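Side-chain contacts in haloalkane dehalogenase (Mycobacterium rhodesiae, PDB 4MJ3), which hydrolyses the carbon-halogen bond of haloalkanes, giving an alcohol and a halide ion: residues A[53-58]-A[210-215]; A[96-101]-A[122-127]. All coordinates share one frame; numbering follows the deposited sequence.

Interaction 1: A[53-58]-A[210-215]; sequences HGEPSW and RQFPML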
loop_
_atom_site.group_PDB
_atom_site.type_symbol
_atom_site.label_atom_id
_atom_site.label_comp_id
_atom_site.label_asym_id
_atom_site.label_seq_id
_atom_site.Cartn_x
_atom_site.Cartn_y
_atom_site.Cartn_z
ATOM N N HIS A 53 0.693 1.037 2.093
ATOM C CA HIS A 53 -0.651 0.574 2.374
ATOM C C HIS A 53 -1.523 0.857 1.168
ATOM O O HIS A 53 -1.139 1.587 0.249
ATOM C CB HIS A 53 -1.207 1.331 3.572
ATOM C CG HIS A 53 -1.654 2.716 3.235
ATOM N ND1 HIS A 53 -2.906 2.987 2.744
ATOM C CD2 HIS A 53 -0.984 3.891 3.217
ATOM C CE1 HIS A 53 -3.008 4.274 2.481
ATOM N NE2 HIS A 53 -1.860 4.846 2.765
ATOM N N GLY A 54 -2.716 0.272 1.180
ATOM C CA GLY A 54 -3.686 0.504 0.136
ATOM C C GLY A 54 -5.030 0.969 0.656
ATOM O O GLY A 54 -5.133 1.722 1.620
ATOM N N GLU A 55 -6.062 0.496 -0.020
ATOM C CA GLU A 55 -7.435 0.897 0.221
ATOM C C GLU A 55 -8.059 0.092 1.367
ATOM O O GLU A 55 -7.861 -1.123 1.452
ATOM C CB GLU A 55 -8.201 0.613 -1.098
ATOM C CG GLU A 55 -9.716 0.600 -1.010
ATOM C CD GLU A 55 -10.368 1.972 -0.946
ATOM O OE1 GLU A 55 -9.662 2.958 -0.706
ATOM O OE2 GLU A 55 -11.606 2.040 -1.180
ATOM N N PRO A 56 -8.862 0.735 2.241
ATOM C CA PRO A 56 -9.002 2.149 2.570
ATOM C C PRO A 56 -8.243 2.352 3.886
ATOM O O PRO A 56 -8.797 2.825 4.871
ATOM C CB PRO A 56 -10.490 2.288 2.832
ATOM C CG PRO A 56 -10.882 0.962 3.416
ATOM C CD PRO A 56 -9.827 -0.066 3.024
ATOM N N SER A 57 -6.991 1.931 3.909
ATOM C CA SER A 57 -6.206 1.926 5.153
ATOM C C SER A 57 -5.260 3.123 5.183
ATOM O O SER A 57 -5.474 4.118 4.474
ATOM C CB SER A 57 -5.470 0.599 5.280
ATOM O OG SER A 57 -4.496 0.450 4.272
ATOM N N TRP A 58 -4.290 3.080 6.096
ATOM C CA TRP A 58 -3.190 4.035 6.104
ATOM C C TRP A 58 -2.028 3.406 6.849
ATOM O O TRP A 58 -2.075 2.198 7.134
ATOM C CB TRP A 58 -3.606 5.394 6.675
ATOM C CG TRP A 58 -4.115 5.476 8.090
ATOM C CD1 TRP A 58 -5.317 5.030 8.564
ATOM C CD2 TRP A 58 -3.477 6.148 9.199
ATOM N NE1 TRP A 58 -5.441 5.356 9.914
ATOM C CE2 TRP A 58 -4.327 6.030 10.310
ATOM C CE3 TRP A 58 -2.268 6.852 9.348
ATOM C CZ2 TRP A 58 -4.015 6.594 11.550
ATOM C CZ3 TRP A 58 -1.945 7.382 10.587
ATOM C CH2 TRP A 58 -2.822 7.277 11.655
ATOM N N ARG A 210 -13.595 6.307 -1.958
ATOM C CA ARG A 210 -14.661 5.868 -2.867
ATOM C C ARG A 210 -14.153 5.581 -4.278
ATOM O O ARG A 210 -14.653 4.691 -4.934
ATOM C CB ARG A 210 -15.755 6.929 -2.946
ATOM C CG ARG A 210 -16.599 7.001 -1.698
ATOM C CD ARG A 210 -17.597 5.859 -1.604
ATOM N NE ARG A 210 -18.597 6.147 -0.574
ATOM C CZ ARG A 210 -19.673 5.413 -0.308
ATOM N NH1 ARG A 210 -19.930 4.291 -0.970
ATOM N NH2 ARG A 210 -20.516 5.822 0.623
ATOM N N GLN A 211 -13.178 6.352 -4.737
ATOM C CA GLN A 211 -12.726 6.238 -6.118
ATOM C C GLN A 211 -11.790 5.040 -6.331
ATOM O O GLN A 211 -11.773 4.482 -7.438
ATOM C CB GLN A 211 -12.095 7.544 -6.617
ATOM C CG GLN A 211 -11.787 7.594 -8.126
ATOM C CD GLN A 211 -13.012 7.457 -9.026
ATOM O OE1 GLN A 211 -14.158 7.396 -8.575
ATOM N NE2 GLN A 211 -12.760 7.373 -10.321
ATOM N N PHE A 212 -11.021 4.644 -5.321
ATOM C CA PHE A 212 -9.978 3.640 -5.555
ATOM C C PHE A 212 -10.440 2.382 -6.277
ATOM O O PHE A 212 -9.813 1.956 -7.246
ATOM C CB PHE A 212 -9.244 3.207 -4.273
ATOM C CG PHE A 212 -7.790 3.628 -4.229
ATOM C CD1 PHE A 212 -7.025 3.699 -5.390
ATOM C CD2 PHE A 212 -7.178 3.876 -3.016
ATOM C CE1 PHE A 212 -5.703 4.077 -5.339
ATOM C CE2 PHE A 212 -5.869 4.286 -2.960
ATOM C CZ PHE A 212 -5.112 4.352 -4.122
ATOM N N PRO A 213 -11.549 1.796 -5.835
ATOM C CA PRO A 213 -11.966 0.545 -6.485
ATOM C C PRO A 213 -12.343 0.711 -7.964
ATOM O O PRO A 213 -12.285 -0.266 -8.729
ATOM C CB PRO A 213 -13.180 0.115 -5.657
ATOM C CG PRO A 213 -12.928 0.731 -4.322
ATOM C CD PRO A 213 -12.391 2.086 -4.659
HETATM N N MSE A 214 -12.722 1.918 -8.373
HETATM C CA MSE A 214 -13.021 2.200 -9.792
HETATM C C MSE A 214 -11.773 2.394 -10.616
HETATM O O MSE A 214 -11.838 2.391 -11.847
HETATM C CB MSE A 214 -13.917 3.435 -9.948
HETATM C CG MSE A 214 -15.222 3.347 -9.155
HETATM SE SE MSE A 214 -16.183 1.635 -9.432
HETATM C CE MSE A 214 -16.532 1.810 -11.368
ATOM N N LEU A 215 -10.620 2.539 -9.973
ATOM C CA LEU A 215 -9.343 2.731 -10.670
ATOM C C LEU A 215 -8.635 1.422 -10.989
ATOM O O LEU A 215 -7.616 1.431 -11.662
ATOM C CB LEU A 215 -8.405 3.630 -9.840
ATOM C CG LEU A 215 -8.942 5.044 -9.550
ATOM C CD1 LEU A 215 -7.916 5.809 -8.734
ATOM C CD2 LEU A 215 -9.270 5.796 -10.831
#
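Glu55 reaches across to Phe212 and Pro213, and its carboxylate splits between them. OE1 of Glu55 lies at the rim of the Phe212 ring, in its plane, 3.5 Å from CD2 of Phe212, and also rests against CB of that residue. An oxygen placed there faces the slightly positive ring hydrogens rather than the pi cloud. OE2 of Glu55 abuts the pyrrolidine of Pro213, 3.6 Å from CD. Carboxylate and phenyl planes stand nearly upright to one another, 81° apart, and the two side chains run past each other in opposite directions. The Glu55 chain bends at chi2 (77°), which turns the carboxylate back toward CB of Phe212; separately, CB of Glu55 lies 3.9 Å from Phe212 CD2.

The segment 53-58 is the loop after strand 48-52 of the central sheet, which in this family supplies a backbone N-H to the oxyanion hole, here probably that of Glu55. It meets residues 212-213, which follow on from helix 207-211. Trp164 of helix 159-170 touches both Glu55 and Pro213.

Hydrogen bonds act inside the loop. Gly54 O receives ND1 of His53 on a lone pair at 2.8 Å, nearly in the imidazole plane, and the backbone N of Ser57 at 3.0 Å. A cis peptide bond precedes Pro56 within this turn. His53 NE2 is bonded to Leu81 N, which fixes the ring from its other nitrogen.

Interaction 2: A[96-101]-A[122-127]; sequences YTYQAH and QDWGGL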
loop_
_atom_site.group_PDB
_atom_site.type_symbol
_atom_site.label_atom_id
_atom_site.label_comp_id
_atom_site.label_asym_id
_atom_site.label_seq_id
_atom_site.Cartn_x
_atom_site.Cartn_y
_atom_site.Cartn_z
ATOM N N TYR A 96 -8.584 11.776 -8.397
ATOM C CA TYR A 96 -7.836 10.560 -8.121
ATOM C C TYR A 96 -7.815 9.692 -9.369
ATOM O O TYR A 96 -8.877 9.289 -9.902
ATOM C CB TYR A 96 -8.447 9.777 -6.967
ATOM C CG TYR A 96 -8.496 10.523 -5.660
ATOM C CD1 TYR A 96 -9.576 11.345 -5.359
ATOM C CD2 TYR A 96 -7.474 10.424 -4.741
ATOM C CE1 TYR A 96 -9.644 12.035 -4.153
ATOM C CE2 TYR A 96 -7.533 11.096 -3.518
ATOM C CZ TYR A 96 -8.615 11.900 -3.240
ATOM O OH TYR A 96 -8.723 12.559 -2.054
ATOM N N THR A 97 -6.607 9.404 -9.837
ATOM C CA THR A 97 -6.383 8.482 -10.956
ATOM C C THR A 97 -5.171 7.641 -10.618
ATOM O O THR A 97 -4.403 7.957 -9.698
ATOM C CB THR A 97 -6.085 9.203 -12.286
ATOM O OG1 THR A 97 -4.820 9.868 -12.203
ATOM C CG2 THR A 97 -7.179 10.209 -12.667
ATOM N N TYR A 98 -5.013 6.533 -11.334
ATOM C CA TYR A 98 -3.871 5.642 -11.107
ATOM C C TYR A 98 -2.580 6.436 -11.341
ATOM O O TYR A 98 -1.666 6.448 -10.490
ATOM C CB TYR A 98 -3.987 4.448 -12.037
ATOM C CG TYR A 98 -3.284 3.159 -11.652
ATOM C CD1 TYR A 98 -2.001 3.144 -11.105
ATOM C CD2 TYR A 98 -3.927 1.942 -11.844
ATOM C CE1 TYR A 98 -1.372 1.942 -10.805
ATOM C CE2 TYR A 98 -3.299 0.751 -11.548
ATOM C CZ TYR A 98 -2.029 0.757 -11.031
ATOM O OH TYR A 98 -1.413 -0.471 -10.756
ATOM N N GLN A 99 -2.556 7.193 -12.443
ATOM C CA GLN A 99 -1.402 8.038 -12.784
ATOM C C GLN A 99 -1.081 9.044 -11.684
ATOM O O GLN A 99 0.085 9.204 -11.315
ATOM C CB GLN A 99 -1.641 8.811 -14.083
ATOM C CG GLN A 99 -0.440 9.611 -14.568
ATOM C CD GLN A 99 0.713 8.725 -14.968
ATOM O OE1 GLN A 99 0.595 7.929 -15.905
ATOM N NE2 GLN A 99 1.818 8.810 -14.233
ATOM N N ALA A 100 -2.112 9.690 -11.133
ATOM C CA ALA A 100 -1.900 10.702 -10.123
ATOM C C ALA A 100 -1.277 10.091 -8.868
ATOM O O ALA A 100 -0.364 10.698 -8.267
ATOM C CB ALA A 100 -3.206 11.416 -9.787
ATOM N N HIS A 101 -1.769 8.920 -8.458
ATOM C CA HIS A 101 -1.239 8.257 -7.261
ATOM C C HIS A 101 0.219 7.853 -7.446
ATOM O O HIS A 101 1.038 7.994 -6.527
ATOM C CB HIS A 101 -2.074 7.027 -6.890
ATOM C CG HIS A 101 -3.297 7.350 -6.091
ATOM N ND1 HIS A 101 -3.237 7.870 -4.820
ATOM C CD2 HIS A 101 -4.609 7.215 -6.380
ATOM C CE1 HIS A 101 -4.460 8.014 -4.346
ATOM N NE2 HIS A 101 -5.311 7.629 -5.277
ATOM N N GLN A 122 1.117 -4.064 -0.313
ATOM C CA GLN A 122 -0.125 -4.819 -0.164
ATOM C C GLN A 122 -1.255 -3.994 -0.775
ATOM O O GLN A 122 -1.220 -2.754 -0.703
ATOM C CB GLN A 122 -0.365 -5.048 1.334
ATOM C CG GLN A 122 -1.610 -5.831 1.708
ATOM C CD GLN A 122 -2.802 -4.959 2.124
ATOM O OE1 GLN A 122 -2.665 -3.771 2.380
ATOM N NE2 GLN A 122 -3.973 -5.576 2.211
ATOM N N ASP A 123 -2.247 -4.665 -1.384
ATOM C CA ASP A 123 -3.430 -3.983 -1.943
ATOM C C ASP A 123 -2.912 -2.880 -2.906
ATOM O O ASP A 123 -1.944 -3.106 -3.664
ATOM C CB ASP A 123 -4.281 -3.447 -0.752
ATOM C CG ASP A 123 -5.681 -2.967 -1.137
ATOM O OD1 ASP A 123 -5.843 -1.829 -1.645
ATOM O OD2 ASP A 123 -6.656 -3.713 -0.868
ATOM N N TRP A 124 -3.528 -1.690 -2.874
ATOM C CA TRP A 124 -3.108 -0.586 -3.733
ATOM C C TRP A 124 -1.674 -0.106 -3.474
ATOM O O TRP A 124 -1.059 0.503 -4.356
ATOM C CB TRP A 124 -4.101 0.584 -3.633
ATOM C CG TRP A 124 -5.179 0.533 -4.652
ATOM C CD1 TRP A 124 -6.439 0.060 -4.474
ATOM C CD2 TRP A 124 -5.091 0.958 -6.023
ATOM N NE1 TRP A 124 -7.153 0.198 -5.631
ATOM C CE2 TRP A 124 -6.342 0.735 -6.604
ATOM C CE3 TRP A 124 -4.083 1.544 -6.793
ATOM C CZ2 TRP A 124 -6.615 1.044 -7.940
ATOM C CZ3 TRP A 124 -4.348 1.841 -8.122
ATOM C CH2 TRP A 124 -5.611 1.599 -8.672
ATOM N N GLY A 125 -1.125 -0.401 -2.287
ATOM C CA GLY A 125 0.288 -0.151 -2.033
ATOM C C GLY A 125 1.158 -0.828 -3.084
ATOM O O GLY A 125 2.165 -0.270 -3.522
ATOM N N GLY A 126 0.752 -2.020 -3.509
ATOM C CA GLY A 126 1.441 -2.735 -4.575
ATOM C C GLY A 126 1.007 -2.349 -5.983
ATOM O O GLY A 126 1.835 -2.339 -6.898
ATOM N N LEU A 127 -0.264 -2.066 -6.212
ATOM C CA LEU A 127 -0.666 -1.584 -7.548
ATOM C C LEU A 127 0.149 -0.339 -7.904
ATOM O O LEU A 127 0.575 -0.165 -9.037
ATOM C CB LEU A 127 -2.149 -1.288 -7.648
ATOM C CG LEU A 127 -3.041 -2.477 -7.987
ATOM C CD1 LEU A 127 -3.220 -3.396 -6.783
ATOM C CD2 LEU A 127 -4.388 -2.006 -8.487
#
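Tyr98 meets Trp124 with its ring face and Leu127 with its hydroxyl. The benzo edge of Trp124 points at one face of the phenol in a T-shaped (edge-to-face) stack: CZ3 of Trp124 stands over the middle of the Tyr98 ring, and CH2 of Trp124 comes to 3.6 Å from Tyr98 CD2. The ring centroids are 4.8 Å apart and the planes inclined at 66°. Beyond the ring, OH of Tyr98 donates to the backbone O of Leu127 over a short 2.6 Å. The hydroxyl stands above the carbonyl plane, 47° out of it, instead of on a lone pair. CB of Leu127 packs 3.3 Å from Tyr98 OH, close against the hydroxyl.

Within the second segment, CD2 of Leu127 covers one face of the Trp124 indole toward its rim, while Tyr98 takes the edge. Phe212 stacks on Trp124 as well, and on His101, joining both segments to the same aromatic cluster. With CG anti to the backbone N, the Tyr98 side chain extends from the first turn of helix 98-112 toward helix 124-135.

Thr97 caps the N-terminus of helix 98-112, its OG1 accepting from Ala100 N at 2.9 Å. Two backbone N-H groups meet Asp123 OD1, that of Trp124 at 2.6 Å on the anti side and that of Glu55, placed as in the oxyanion hole of the family, while OD2 is bonded to NE2 of His280. Asp123, with its positive phi of 54°, sits in the sharp turn between strand 117-121 and helix 124-135, the nucleophile elbow of the alpha/beta hydrolase fold; it is probably the nucleophile, as in other haloalkane dehalogenases, and His280 probably the base.

The centres of interactions 1 and 2 lie about 8 Å apart, and the two touch directly. Along the chain the order is 53-58, 96-101, 122-127, 210-215, so interaction 2 falls wholly between the two halves of interaction 1. Loop 53-58 and segment 122-127 follow strands 48-52 and 117-121, parallel neighbours in the central sheet. They therefore meet at the C-terminal ends of two adjacent strands, the usual place of the active site in this fold. Segment 210-215 packs against both; besides its ring contacts, it brings Leu215 O to 3.6 Å from Trp124 CH2. Residues distant in sequence thus converge beside the probable nucleophile.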